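Local coordinates for oxidoreductase, NAD-binding/iron-sulfur cluster-binding protein (Nitratireductor pacificus pht-3B, PDB 6ZXU), which removes halogen from organohalide substrates as a catabolic reductive dehalogenase, carrying a bound cobalamin and two [4Fe-4S] clusters, at residues E307-A312 and Y680-Q685; G315-R320 and K574-R579; K334-M339 and D643-D648; Q541-A546 and I554-K559. All coordinates share one frame; numbering follows the deposited sequence.

Contact 1 of 4, residues E307-A312 and Y680-Q685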
loop_
_atom_site.group_PDB
_atom_site.type_symbol
_atom_site.label_atom_id
_atom_site.label_comp_id
_atom_site.label_asym_id
_atom_site.label_seq_id
_atom_site.Cartn_x
_atom_site.Cartn_y
_atom_site.Cartn_z
ATOM N N GLU A 307 15.446 13.246 25.066
ATOM C CA GLU A 307 16.655 13.408 24.287
ATOM C C GLU A 307 16.410 13.389 22.749
ATOM O O GLU A 307 17.355 13.401 21.984
ATOM C CB GLU A 307 17.636 12.338 24.657
ATOM C CG GLU A 307 18.091 12.451 26.113
ATOM C CD GLU A 307 19.093 11.336 26.582
ATOM O OE1 GLU A 307 19.239 11.053 27.846
ATOM O OE2 GLU A 307 19.731 10.689 25.682
ATOM N N ILE A 308 15.160 13.311 22.322
ATOM C CA ILE A 308 14.867 13.240 20.904
ATOM C C ILE A 308 14.714 14.669 20.346
ATOM O O ILE A 308 13.775 15.331 20.694
ATOM C CB ILE A 308 13.588 12.424 20.615
ATOM C CG1 ILE A 308 13.714 11.002 21.064
ATOM C CG2 ILE A 308 13.303 12.479 19.136
ATOM C CD1 ILE A 308 12.425 10.195 21.025
ATOM N N GLN A 309 15.593 15.082 19.463
ATOM C CA GLN A 309 15.453 16.372 18.817
ATOM C C GLN A 309 14.593 16.257 17.579
ATOM O O GLN A 309 14.607 15.239 16.878
ATOM C CB GLN A 309 16.763 16.926 18.393
ATOM C CG GLN A 309 17.701 17.274 19.478
ATOM C CD GLN A 309 19.082 17.701 18.875
ATOM O OE1 GLN A 309 20.129 17.186 19.255
ATOM N NE2 GLN A 309 19.067 18.609 17.928
ATOM N N ARG A 310 13.783 17.282 17.330
ATOM C CA ARG A 310 12.981 17.392 16.109
ATOM C C ARG A 310 13.908 17.841 14.921
ATOM O O ARG A 310 14.900 18.518 15.114
ATOM C CB ARG A 310 11.780 18.321 16.323
ATOM C CG ARG A 310 10.725 17.705 17.201
ATOM C CD ARG A 310 9.673 18.690 17.615
ATOM N NE ARG A 310 8.915 19.178 16.468
ATOM C CZ ARG A 310 8.003 20.119 16.528
ATOM N NH1 ARG A 310 7.779 20.729 17.656
ATOM N NH2 ARG A 310 7.395 20.539 15.450
ATOM N N VAL A 311 13.590 17.329 13.739
ATOM C CA VAL A 311 14.421 17.361 12.536
ATOM C C VAL A 311 13.707 18.237 11.499
ATOM O O VAL A 311 12.438 18.170 11.376
ATOM C CB VAL A 311 14.559 15.895 11.952
ATOM C CG1 VAL A 311 15.512 15.889 10.801
ATOM C CG2 VAL A 311 15.042 14.971 13.074
ATOM N N ALA A 312 14.434 19.095 10.821
ATOM C CA ALA A 312 13.862 19.840 9.718
ATOM C C ALA A 312 13.324 18.842 8.615
ATOM O O ALA A 312 13.964 17.826 8.354
ATOM C CB ALA A 312 14.919 20.775 9.107
ATOM N N TYR A 680 23.317 10.152 10.281
ATOM C CA TYR A 680 23.104 11.577 10.168
ATOM C C TYR A 680 22.040 11.994 11.176
ATOM O O TYR A 680 20.900 12.291 10.804
ATOM C CB TYR A 680 22.726 11.958 8.761
ATOM C CG TYR A 680 23.807 11.646 7.781
ATOM C CD1 TYR A 680 24.913 12.436 7.669
ATOM C CD2 TYR A 680 23.786 10.463 7.061
ATOM C CE1 TYR A 680 25.959 12.125 6.815
ATOM C CE2 TYR A 680 24.855 10.098 6.237
ATOM C CZ TYR A 680 25.951 10.964 6.127
ATOM O OH TYR A 680 27.010 10.633 5.239
ATOM N N PRO A 681 22.441 12.063 12.466
ATOM C CA PRO A 681 21.520 12.587 13.459
ATOM C C PRO A 681 21.404 14.089 13.269
ATOM O O PRO A 681 22.120 14.640 12.467
ATOM C CB PRO A 681 22.193 12.219 14.778
ATOM C CG PRO A 681 23.637 12.161 14.435
ATOM C CD PRO A 681 23.723 11.674 13.049
ATOM N N PRO A 682 20.507 14.763 14.037
ATOM C CA PRO A 682 20.330 16.208 13.856
ATOM C C PRO A 682 21.582 17.067 13.701
ATOM O O PRO A 682 21.585 18.003 12.891
ATOM C CB PRO A 682 19.509 16.599 15.076
ATOM C CG PRO A 682 18.626 15.396 15.239
ATOM C CD PRO A 682 19.510 14.227 14.979
ATOM N N ARG A 683 22.637 16.777 14.409
ATOM C CA ARG A 683 23.777 17.624 14.206
ATOM C C ARG A 683 24.379 17.609 12.822
ATOM O O ARG A 683 25.112 18.507 12.500
ATOM C CB ARG A 683 24.853 17.348 15.224
ATOM C CG ARG A 683 25.522 16.059 15.183
ATOM C CD ARG A 683 26.567 15.975 16.329
ATOM N NE ARG A 683 27.711 16.804 16.004
ATOM C CZ ARG A 683 28.775 16.412 15.328
ATOM N NH1 ARG A 683 28.903 15.152 14.989
ATOM N NH2 ARG A 683 29.714 17.293 14.959
ATOM N N LEU A 684 24.141 16.550 12.037
ATOM C CA LEU A 684 24.681 16.438 10.689
ATOM C C LEU A 684 23.620 16.641 9.644
ATOM O O LEU A 684 23.828 16.275 8.478
ATOM C CB LEU A 684 25.382 15.088 10.520
ATOM C CG LEU A 684 26.596 14.884 11.459
ATOM C CD1 LEU A 684 27.192 13.492 11.257
ATOM C CD2 LEU A 684 27.648 15.927 11.100
ATOM N N GLN A 685 22.496 17.224 10.038
ATOM C CA GLN A 685 21.401 17.523 9.181
ATOM C C GLN A 685 21.370 19.052 8.925
ATOM O O GLN A 685 21.895 19.783 9.729
ATOM C CB GLN A 685 20.103 17.067 9.832
ATOM C CG GLN A 685 19.966 15.545 9.867
ATOM C CD GLN A 685 19.568 14.958 8.512
ATOM O OE1 GLN A 685 20.134 15.291 7.507
ATOM N NE2 GLN A 685 18.593 14.022 8.514
#

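Contact 2 of 4, residues G315-R320 and K574-R579. With SF4 (iron/sulfur cluster), chain E.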
loop_
_atom_site.group_PDB
_atom_site.type_symbol
_atom_site.label_atom_id
_atom_site.label_comp_id
_atom_site.label_asym_id
_atom_site.label_seq_id
_atom_site.Cartn_x
_atom_site.Cartn_y
_atom_site.Cartn_z
ATOM N N GLY A 315 15.808 17.866 6.119
ATOM C CA GLY A 315 16.734 16.779 6.372
ATOM C C GLY A 315 16.337 15.391 5.899
ATOM O O GLY A 315 17.181 14.487 5.940
ATOM N N ASP A 316 15.077 15.199 5.516
ATOM C CA ASP A 316 14.603 14.015 4.780
ATOM C C ASP A 316 15.609 13.863 3.609
ATOM O O ASP A 316 15.823 14.809 2.884
ATOM C CB ASP A 316 13.165 14.329 4.363
ATOM C CG ASP A 316 12.611 13.505 3.132
ATOM O OD1 ASP A 316 13.383 13.083 2.264
ATOM O OD2 ASP A 316 11.318 13.380 3.037
ATOM N N PHE A 317 16.204 12.698 3.409
ATOM C CA PHE A 317 17.210 12.560 2.395
ATOM C C PHE A 317 16.713 12.631 0.945
ATOM O O PHE A 317 17.535 12.942 0.100
ATOM C CB PHE A 317 18.118 11.350 2.564
ATOM C CG PHE A 317 19.365 11.648 3.343
ATOM C CD1 PHE A 317 19.285 12.014 4.635
ATOM C CD2 PHE A 317 20.632 11.448 2.782
ATOM C CE1 PHE A 317 20.432 12.297 5.384
ATOM C CE2 PHE A 317 21.773 11.734 3.486
ATOM C CZ PHE A 317 21.677 12.153 4.827
ATOM N N PHE A 318 15.438 12.446 0.654
ATOM C CA PHE A 318 14.946 12.851 -0.688
ATOM C C PHE A 318 15.013 14.365 -0.867
ATOM O O PHE A 318 15.324 14.822 -1.953
ATOM C CB PHE A 318 13.529 12.382 -0.926
ATOM C CG PHE A 318 13.413 10.886 -1.085
ATOM C CD1 PHE A 318 14.307 10.217 -1.899
ATOM C CD2 PHE A 318 12.465 10.157 -0.366
ATOM C CE1 PHE A 318 14.224 8.848 -2.048
ATOM C CE2 PHE A 318 12.400 8.765 -0.493
ATOM C CZ PHE A 318 13.251 8.147 -1.353
ATOM N N LYS A 319 14.650 15.153 0.155
ATOM C CA LYS A 319 14.777 16.607 0.098
ATOM C C LYS A 319 16.235 17.034 -0.018
ATOM O O LYS A 319 16.572 17.959 -0.769
ATOM C CB LYS A 319 14.123 17.279 1.312
ATOM C CG LYS A 319 12.667 16.976 1.494
ATOM C CD LYS A 319 12.036 16.976 0.178
ATOM C CE LYS A 319 10.591 17.390 0.227
ATOM N NZ LYS A 319 9.777 16.452 0.895
ATOM N N ARG A 320 17.149 16.318 0.617
ATOM C CA ARG A 320 18.553 16.583 0.467
ATOM C C ARG A 320 19.036 16.353 -0.934
ATOM O O ARG A 320 19.784 17.151 -1.505
ATOM C CB ARG A 320 19.383 15.796 1.455
ATOM C CG ARG A 320 19.057 16.102 2.911
ATOM C CD ARG A 320 20.179 15.717 3.877
ATOM N NE ARG A 320 21.365 16.573 3.786
ATOM C CZ ARG A 320 22.363 16.610 4.659
ATOM N NH1 ARG A 320 22.345 15.852 5.754
ATOM N NH2 ARG A 320 23.405 17.339 4.402
ATOM N N LYS A 574 23.687 5.953 1.356
ATOM C CA LYS A 574 23.873 4.872 0.376
ATOM C C LYS A 574 22.543 4.376 -0.186
ATOM O O LYS A 574 22.369 4.302 -1.436
ATOM C CB LYS A 574 24.625 3.719 0.952
ATOM C CG LYS A 574 26.061 4.023 1.261
ATOM C CD LYS A 574 26.936 2.779 1.277
ATOM C CE LYS A 574 26.617 1.948 2.473
ATOM N NZ LYS A 574 27.597 0.848 2.726
ATOM N N CYS A 575 21.543 4.172 0.686
ATOM C CA CYS A 575 20.241 3.750 0.197
ATOM C C CYS A 575 19.599 4.855 -0.675
ATOM O O CYS A 575 19.150 4.580 -1.828
ATOM C CB CYS A 575 19.325 3.315 1.333
ATOM S SG CYS A 575 17.681 2.954 0.771
ATOM N N THR A 576 19.641 6.105 -0.271
ATOM C CA THR A 576 19.080 7.147 -1.126
ATOM C C THR A 576 19.699 7.174 -2.527
ATOM O O THR A 576 19.007 7.235 -3.559
ATOM C CB THR A 576 19.231 8.572 -0.478
ATOM O OG1 THR A 576 18.580 8.561 0.775
ATOM C CG2 THR A 576 18.540 9.615 -1.332
ATOM N N LYS A 577 21.037 7.123 -2.587
ATOM C CA LYS A 577 21.714 7.207 -3.868
ATOM C C LYS A 577 21.340 6.009 -4.746
ATOM O O LYS A 577 21.068 6.180 -5.947
ATOM C CB LYS A 577 23.219 7.252 -3.652
ATOM C CG LYS A 577 23.665 8.647 -3.295
ATOM C CD LYS A 577 25.144 8.694 -2.887
ATOM C CE LYS A 577 25.658 10.139 -2.984
ATOM N NZ LYS A 577 26.799 10.332 -2.060
ATOM N N TYR A 578 21.285 4.799 -4.190
ATOM C CA TYR A 578 20.879 3.646 -4.978
ATOM C C TYR A 578 19.441 3.792 -5.501
ATOM O O TYR A 578 19.190 3.672 -6.696
ATOM C CB TYR A 578 21.076 2.323 -4.214
ATOM C CG TYR A 578 20.797 1.113 -5.066
ATOM C CD1 TYR A 578 21.713 0.682 -6.009
ATOM C CD2 TYR A 578 19.585 0.442 -4.997
ATOM C CE1 TYR A 578 21.442 -0.408 -6.845
ATOM C CE2 TYR A 578 19.327 -0.650 -5.806
ATOM C CZ TYR A 578 20.270 -1.085 -6.734
ATOM O OH TYR A 578 20.001 -2.165 -7.548
ATOM N N ARG A 579 18.506 4.091 -4.644
ATOM C CA ARG A 579 17.135 4.182 -5.076
ATOM C C ARG A 579 16.897 5.288 -6.135
ATOM O O ARG A 579 16.177 5.075 -7.115
ATOM C CB ARG A 579 16.219 4.412 -3.871
ATOM C CG ARG A 579 16.195 3.289 -2.872
ATOM C CD ARG A 579 15.095 3.398 -1.792
ATOM N NE ARG A 579 13.801 3.135 -2.346
ATOM C CZ ARG A 579 12.722 3.817 -2.124
ATOM N NH1 ARG A 579 11.587 3.432 -2.662
ATOM N NH2 ARG A 579 12.746 4.827 -1.302
HETATM FE FE1 SF4 E . 17.584 0.735 0.320
HETATM FE FE2 SF4 E . 17.117 -1.278 -1.528
HETATM FE FE3 SF4 E . 16.465 -1.682 1.158
HETATM FE FE4 SF4 E . 19.085 -1.585 0.331
HETATM S S1 SF4 E . 17.546 -3.055 -0.244
HETATM S S2 SF4 E . 18.147 -0.548 2.102
HETATM S S3 SF4 E . 18.944 -0.037 -1.325
HETATM S S4 SF4 E . 15.634 -0.140 -0.215
#

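Contact 3 of 4, residues K334-M339 and D643-D648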
loop_
_atom_site.group_PDB
_atom_site.type_symbol
_atom_site.label_atom_id
_atom_site.label_comp_id
_atom_site.label_asym_id
_atom_site.label_seq_id
_atom_site.Cartn_x
_atom_site.Cartn_y
_atom_site.Cartn_z
ATOM N N LYS A 334 15.963 13.052 -9.063
ATOM C CA LYS A 334 15.072 13.084 -7.921
ATOM C C LYS A 334 13.618 13.022 -8.333
ATOM O O LYS A 334 12.843 12.263 -7.706
ATOM C CB LYS A 334 15.340 14.292 -7.020
ATOM C CG LYS A 334 14.178 14.809 -6.100
ATOM C CD LYS A 334 13.729 13.871 -5.127
ATOM C CE LYS A 334 12.753 14.436 -4.064
ATOM N NZ LYS A 334 11.517 15.115 -4.492
ATOM N N LYS A 335 13.185 13.825 -9.309
ATOM C CA LYS A 335 11.713 13.866 -9.628
ATOM C C LYS A 335 11.316 12.605 -10.426
ATOM O O LYS A 335 10.182 12.142 -10.367
ATOM C CB LYS A 335 11.300 15.098 -10.475
ATOM N N ARG A 336 12.272 12.035 -11.127
ATOM C CA ARG A 336 11.944 10.991 -12.116
ATOM C C ARG A 336 11.953 9.581 -11.553
ATOM O O ARG A 336 11.265 8.694 -12.069
ATOM C CB ARG A 336 13.022 11.066 -13.183
ATOM C CG ARG A 336 12.750 10.252 -14.344
ATOM C CD ARG A 336 13.925 10.231 -15.305
ATOM N NE ARG A 336 13.575 9.115 -16.181
ATOM C CZ ARG A 336 14.337 8.047 -16.363
ATOM N NH1 ARG A 336 15.525 7.948 -15.740
ATOM N NH2 ARG A 336 13.961 7.109 -17.253
ATOM N N PHE A 337 12.790 9.326 -10.553
ATOM C CA PHE A 337 13.179 7.950 -10.225
ATOM C C PHE A 337 12.016 6.984 -9.880
ATOM O O PHE A 337 12.083 5.818 -10.249
ATOM C CB PHE A 337 14.263 7.893 -9.166
ATOM C CG PHE A 337 13.740 8.042 -7.757
ATOM C CD1 PHE A 337 13.545 9.269 -7.231
ATOM C CD2 PHE A 337 13.445 6.920 -6.995
ATOM C CE1 PHE A 337 13.073 9.454 -5.936
ATOM C CE2 PHE A 337 12.969 7.081 -5.704
ATOM C CZ PHE A 337 12.751 8.342 -5.192
ATOM N N PRO A 338 10.930 7.480 -9.283
ATOM C CA PRO A 338 9.842 6.564 -9.058
ATOM C C PRO A 338 8.754 6.579 -10.124
ATOM O O PRO A 338 7.706 5.905 -9.966
ATOM C CB PRO A 338 9.229 7.092 -7.723
ATOM C CG PRO A 338 9.417 8.589 -7.812
ATOM C CD PRO A 338 10.628 8.814 -8.706
ATOM N N MET A 339 9.003 7.320 -11.193
ATOM C CA MET A 339 7.985 7.534 -12.237
ATOM C C MET A 339 8.481 7.134 -13.624
ATOM O O MET A 339 8.035 7.650 -14.620
ATOM C CB MET A 339 7.587 9.012 -12.244
ATOM C CG MET A 339 6.716 9.367 -11.032
ATOM S SD MET A 339 5.117 8.645 -11.166
ATOM C CE MET A 339 4.546 8.381 -9.466
ATOM N N ASP A 643 8.572 -4.608 -18.832
ATOM C CA ASP A 643 9.775 -3.846 -18.579
ATOM C C ASP A 643 9.856 -2.612 -19.525
ATOM O O ASP A 643 10.342 -2.700 -20.636
ATOM C CB ASP A 643 11.004 -4.721 -18.795
ATOM C CG ASP A 643 11.172 -5.729 -17.721
ATOM O OD1 ASP A 643 10.578 -5.592 -16.614
ATOM O OD2 ASP A 643 11.860 -6.686 -17.954
ATOM N N LEU A 644 9.258 -1.523 -19.099
ATOM C CA LEU A 644 9.140 -0.282 -19.814
ATOM C C LEU A 644 9.683 0.846 -18.971
ATOM O O LEU A 644 9.356 0.935 -17.790
ATOM C CB LEU A 644 7.672 0.049 -20.183
ATOM C CG LEU A 644 6.988 -0.932 -21.134
ATOM C CD1 LEU A 644 5.509 -0.616 -21.326
ATOM C CD2 LEU A 644 7.728 -0.964 -22.467
ATOM N N GLU A 645 10.491 1.702 -19.596
ATOM C CA GLU A 645 11.041 2.895 -18.995
ATOM C C GLU A 645 10.647 4.032 -19.885
ATOM O O GLU A 645 10.930 4.024 -21.061
ATOM C CB GLU A 645 12.585 2.766 -18.881
ATOM C CG GLU A 645 13.253 4.023 -18.421
ATOM C CD GLU A 645 14.768 3.914 -18.298
ATOM O OE1 GLU A 645 15.411 2.957 -18.822
ATOM O OE2 GLU A 645 15.343 4.811 -17.634
ATOM N N VAL A 646 9.989 5.024 -19.305
ATOM C CA VAL A 646 9.682 6.255 -20.018
ATOM C C VAL A 646 10.920 7.204 -19.946
ATOM O O VAL A 646 11.437 7.539 -18.860
ATOM C CB VAL A 646 8.492 6.945 -19.413
ATOM C CG1 VAL A 646 8.264 8.285 -20.035
ATOM C CG2 VAL A 646 7.267 6.064 -19.550
ATOM N N ILE A 647 11.400 7.558 -21.126
ATOM C CA ILE A 647 12.461 8.524 -21.317
ATOM C C ILE A 647 11.975 9.580 -22.302
ATOM O O ILE A 647 11.531 9.254 -23.369
ATOM C CB ILE A 647 13.690 7.878 -21.920
ATOM C CG1 ILE A 647 14.393 7.050 -20.876
ATOM C CG2 ILE A 647 14.643 8.979 -22.400
ATOM C CD1 ILE A 647 15.389 6.020 -21.383
ATOM N N ASP A 648 12.056 10.832 -21.897
ATOM C CA ASP A 648 11.685 11.945 -22.808
ATOM C C ASP A 648 10.221 11.730 -23.296
ATOM O O ASP A 648 9.864 11.958 -24.446
ATOM C CB ASP A 648 12.709 12.042 -23.973
HETATM O O HOH W 1 16.673 4.696 -15.533
HETATM O O HOH W 2 11.004 9.623 -17.044
#

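Contact 4 of 4, residues Q541-A546 and I554-K559. With SF4 (iron/sulfur cluster), chain D.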
loop_
_atom_site.group_PDB
_atom_site.type_symbol
_atom_site.label_atom_id
_atom_site.label_comp_id
_atom_site.label_asym_id
_atom_site.label_seq_id
_atom_site.Cartn_x
_atom_site.Cartn_y
_atom_site.Cartn_z
ATOM N N GLN A 541 19.640 -12.485 15.318
ATOM C CA GLN A 541 20.212 -13.738 14.848
ATOM C C GLN A 541 20.134 -13.892 13.337
ATOM O O GLN A 541 20.514 -14.911 12.837
ATOM C CB GLN A 541 19.433 -14.944 15.438
ATOM C CG GLN A 541 19.373 -15.072 16.918
ATOM C CD GLN A 541 18.575 -16.263 17.347
ATOM O OE1 GLN A 541 18.939 -17.401 17.103
ATOM N NE2 GLN A 541 17.505 -16.015 17.987
ATOM N N CYS A 542 19.548 -12.950 12.637
ATOM C CA CYS A 542 19.351 -12.992 11.233
ATOM C C CYS A 542 20.152 -11.846 10.568
ATOM O O CYS A 542 20.403 -10.805 11.183
ATOM C CB CYS A 542 17.864 -12.836 10.920
ATOM S SG CYS A 542 17.275 -12.932 9.223
ATOM N N ARG A 543 20.535 -12.022 9.315
ATOM C CA ARG A 543 21.197 -10.973 8.523
ATOM C C ARG A 543 20.774 -10.969 7.110
ATOM O O ARG A 543 21.491 -10.444 6.250
ATOM C CB ARG A 543 22.709 -11.135 8.524
ATOM C CG ARG A 543 23.394 -11.168 9.873
ATOM C CD ARG A 543 23.376 -9.824 10.517
ATOM N NE ARG A 543 24.111 -9.796 11.806
ATOM C CZ ARG A 543 23.698 -10.336 12.953
ATOM N NH1 ARG A 543 22.545 -10.981 13.037
ATOM N NH2 ARG A 543 24.447 -10.231 14.030
ATOM N N LYS A 544 19.606 -11.505 6.790
ATOM C CA LYS A 544 19.255 -11.707 5.382
ATOM C C LYS A 544 19.093 -10.385 4.602
ATOM O O LYS A 544 19.556 -10.249 3.472
ATOM C CB LYS A 544 18.064 -12.630 5.284
ATOM C CG LYS A 544 17.687 -12.999 3.833
ATOM C CD LYS A 544 16.886 -14.271 3.788
ATOM C CE LYS A 544 16.491 -14.580 2.357
ATOM N NZ LYS A 544 16.052 -16.005 2.224
ATOM N N CYS A 545 18.352 -9.428 5.150
ATOM C CA CYS A 545 18.176 -8.135 4.543
ATOM C C CYS A 545 19.537 -7.489 4.315
ATOM O O CYS A 545 19.737 -6.905 3.255
ATOM C CB CYS A 545 17.290 -7.240 5.410
ATOM S SG CYS A 545 17.864 -7.039 7.168
ATOM N N ALA A 546 20.396 -7.479 5.326
ATOM C CA ALA A 546 21.707 -6.895 5.181
ATOM C C ALA A 546 22.528 -7.522 4.023
ATOM O O ALA A 546 23.189 -6.825 3.255
ATOM C CB ALA A 546 22.448 -7.004 6.518
ATOM N N ILE A 554 22.369 -1.705 4.892
ATOM C CA ILE A 554 21.774 -2.219 6.147
ATOM C C ILE A 554 22.891 -2.693 7.060
ATOM O O ILE A 554 23.782 -3.413 6.637
ATOM C CB ILE A 554 20.705 -3.308 5.828
ATOM C CG1 ILE A 554 19.577 -2.659 5.043
ATOM C CG2 ILE A 554 20.256 -4.019 7.082
ATOM C CD1 ILE A 554 18.539 -3.611 4.550
ATOM N N SER A 555 22.783 -2.357 8.343
ATOM C CA SER A 555 23.744 -2.796 9.345
ATOM C C SER A 555 23.758 -4.289 9.654
ATOM O O SER A 555 22.723 -4.910 9.897
ATOM C CB SER A 555 23.554 -2.010 10.631
ATOM O OG SER A 555 24.460 -2.477 11.630
ATOM N N PHE A 556 24.940 -4.878 9.602
ATOM C CA PHE A 556 25.245 -6.233 10.063
ATOM C C PHE A 556 25.610 -6.262 11.523
ATOM O O PHE A 556 25.866 -7.330 12.060
ATOM C CB PHE A 556 26.446 -6.824 9.298
ATOM C CG PHE A 556 26.167 -7.201 7.892
ATOM C CD1 PHE A 556 26.365 -6.340 6.898
ATOM C CD2 PHE A 556 25.822 -8.485 7.589
ATOM C CE1 PHE A 556 26.135 -6.717 5.581
ATOM C CE2 PHE A 556 25.592 -8.880 6.288
ATOM C CZ PHE A 556 25.764 -7.992 5.273
ATOM N N GLY A 557 25.562 -5.139 12.192
ATOM C CA GLY A 557 26.023 -5.053 13.572
ATOM C C GLY A 557 24.901 -4.845 14.595
ATOM O O GLY A 557 23.778 -5.228 14.370
ATOM N N ASP A 558 25.257 -4.301 15.731
ATOM C CA ASP A 558 24.381 -4.191 16.847
ATOM C C ASP A 558 23.591 -2.875 16.755
ATOM O O ASP A 558 23.971 -1.985 16.017
ATOM C CB ASP A 558 25.208 -4.188 18.125
ATOM C CG ASP A 558 25.812 -5.549 18.424
ATOM O OD1 ASP A 558 25.246 -6.602 17.998
ATOM O OD2 ASP A 558 26.857 -5.525 19.125
ATOM N N LYS A 559 22.507 -2.810 17.495
ATOM C CA LYS A 559 21.756 -1.586 17.600
ATOM C C LYS A 559 22.629 -0.501 18.259
ATOM O O LYS A 559 23.522 -0.788 19.047
ATOM C CB LYS A 559 20.485 -1.787 18.385
ATOM C CG LYS A 559 19.406 -2.527 17.614
ATOM C CD LYS A 559 18.200 -2.867 18.482
ATOM C CE LYS A 559 18.475 -4.144 19.243
ATOM N NZ LYS A 559 17.366 -4.423 20.177
HETATM FE FE1 SF4 D . 16.414 -8.264 8.386
HETATM FE FE2 SF4 D . 16.113 -10.943 9.159
HETATM FE FE3 SF4 D . 13.929 -9.508 8.469
HETATM FE FE4 SF4 D . 15.192 -8.864 10.800
HETATM S S1 SF4 D . 14.176 -10.815 10.209
HETATM S S2 SF4 D . 14.508 -7.466 9.261
HETATM S S3 SF4 D . 17.292 -9.279 10.114
HETATM S S4 SF4 D . 15.721 -10.062 7.225
HETATM O O HOH W 3 26.996 -8.506 14.413
HETATM O O HOH W 4 23.750 -4.214 3.995
#

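Contact 1 of 4, residues E307-A312 and Y680-Q685
Pro682 pushes its ring between Gln309 and Val311, and the two neighbours meet it quite differently. On the inner side the CG2 methyl of Val311 lies 4.2 Å from CG of Pro682. The other methyl, Val311 CG1, sits 4.3 Å from Gln685 NE2. This side is enclosed, Val311 and Gln685 both being buried, with the bound cobalamin close to Val311 and backbone hydrogen bonds tying the valine to Ala407. The proline opens a short 3-10 turn at Pro682 and Arg683. Leu684 N bonds to Pro681 O at 2.8 Å and Gln685 N to Pro682 O at 3.1 Å, so the turn carries Gln685 back toward the same valine. Deeper in, the Gln685 amide makes weak hydrogen bonds to Arg320 NH1 and Gly315 O. The solvent side is looser in kind. Gln309 is exposed; with CG beside the backbone N (chi1 -66°) and the chain extended beyond it, the side chain runs obliquely past the proline, NE2 3.5 Å from Pro682 CB. That approach is the shortest between the two segments, yet it sets an amide nitrogen against a carbon, and no hydrogen bond crosses from one segment to the other.

Contact 2 of 4, residues G315-R320 and K574-R579
The Phe318 ring meets Arg579 at its edge: NH2 lies in the ring plane, 3.4 Å from Phe318 CZ, with guanidinium and ring planes 58° apart, so this is not a stack. One face of the neighbouring Phe317 ring carries Arg320 CD near the rim, 3.7 Å above the plane. Thr576 fits against both phenylalanines: at chi1 -58° OG1 stands anti to the carbonyl carbon, 3.3 Å from Phe317 CB, and CG2 anti to the backbone N, 4.3 Å from Phe318 CD1. OG1 also hydrogen-bonds to Val572 O, one turn back. With an alanine here, Val572 O is likely to lose that hydroxyl partner and gaps to open beside Phe317 and Phe318. The start of helix 317-323, N-capped by Asp316 OD1 through Lys319 N, thus packs on helix 572-581 of the ferredoxin-like part. Cys575 on the latter binds FE1 of the cluster through SG at 2.3 Å. Arg579 gives its NE to Cys588 O, and its CD passes 3.9 Å from S4 of the cluster. Phe317 N bonds to the cobalamin.

Contact 3 of 4, residues K334-M339 and D643-D648
Arg336 reaches Glu645 because both side chains are drawn out straight. In the arginine CG stands opposite the backbone N (chi1 -171°) and the chain stays extended as far as NE; the glutamate does the same in its turn, and the two chains cross at about a right angle. NH2 of Arg336 is where they meet. One of its hydrogens goes to Glu645 OE2 at 2.7 Å, almost straight at 174°, in a salt bridge that uses the anti side of the carboxylate, with the two flat groups nearly coplanar. The other goes to Val646 O at 3.0 Å, equally straight, in the guanidinium plane but from above the carbonyl plane. A water bonded to Arg336 NE at 2.8 Å also donates to Val646 O at 2.8 Å, while a second water donates to Glu645 OE2 and is held only weakly by Arg336 NH1. Ile647 CG1 sits 3.6 Å from Arg336 NH2. The contact joins the type I turn Arg336-Met339, between helices 328-333 and 342-354, to the first strand of the hairpin 645-647/650-652, away from the annotated sites. Glu333 pairs with Arg336 NH1, and Arg655 N bonds to Glu645 OE1. With both hydrogens of NH2 spent, the guanidinium is fixed in rotation, and the buried glutamate is likely to stay ionised beside it.

Contact 4 of 4, residues Q541-A546 and I554-K559
Ala546 sets its methyl over the middle of the Phe556 ring in a CH-pi contact, CB 3.6 Å from the ring centroid and 8° off the normal. Apolar packing continues with Ile554, whose CG2 lies 3.7 Å from Ala546 CB and whose CD1 leans on Cys545. Hydrogen bonding centres on Arg543: turned at chi2 (-71°), it gives NE to Phe556 O at 3.0 Å in a bent bond (141°) from above the carbonyl plane and NH1 to Cys542 O at 2.8 Å, a water spanning NH2 and Phe556 O. A leucine here would probably leave Phe556 O without its direct side-chain donor and Cys542 O without its bond from NH1. Cys542 SG binds FE2 and Cys545 SG FE1, both at 2.3 Å; with Cys539, also a ligand here, and Cys549, which serves the second cluster, they form the CxxCxxCxxxCP motif of ferredoxins. Arg543 N-caps helix 544-548, whose first turn holds Cys545 and Ala546; helix 619-628 packs on Cys542, and segment 554-559 leads into strand 560-562.

The bound cobalamin draws three of the contacts together: measured between nearest atoms, the side chains of Val311 in contact 1, Arg579 in contact 2 and Ile554 in contact 4 lie about 4, 3 and 4 Å from it. Contacts 1 and 2 touch directly, Tyr680 CD2 being 3.5 Å from Phe317 CZ and Leu684 O 3.1 Å from Arg320 NH1. Contact 3, away from the cofactors, joins contact 2 through Phe337 CZ, 3.5 Å from Phe318 CE1. Contact 2 supplies one cysteine ligand to one cluster and contact 4 two to the other; their nearest atoms are about 6 Å apart. Along the chain contact 4 is nested inside the loops closed by the other three, whereas contacts 2 and 3 cross.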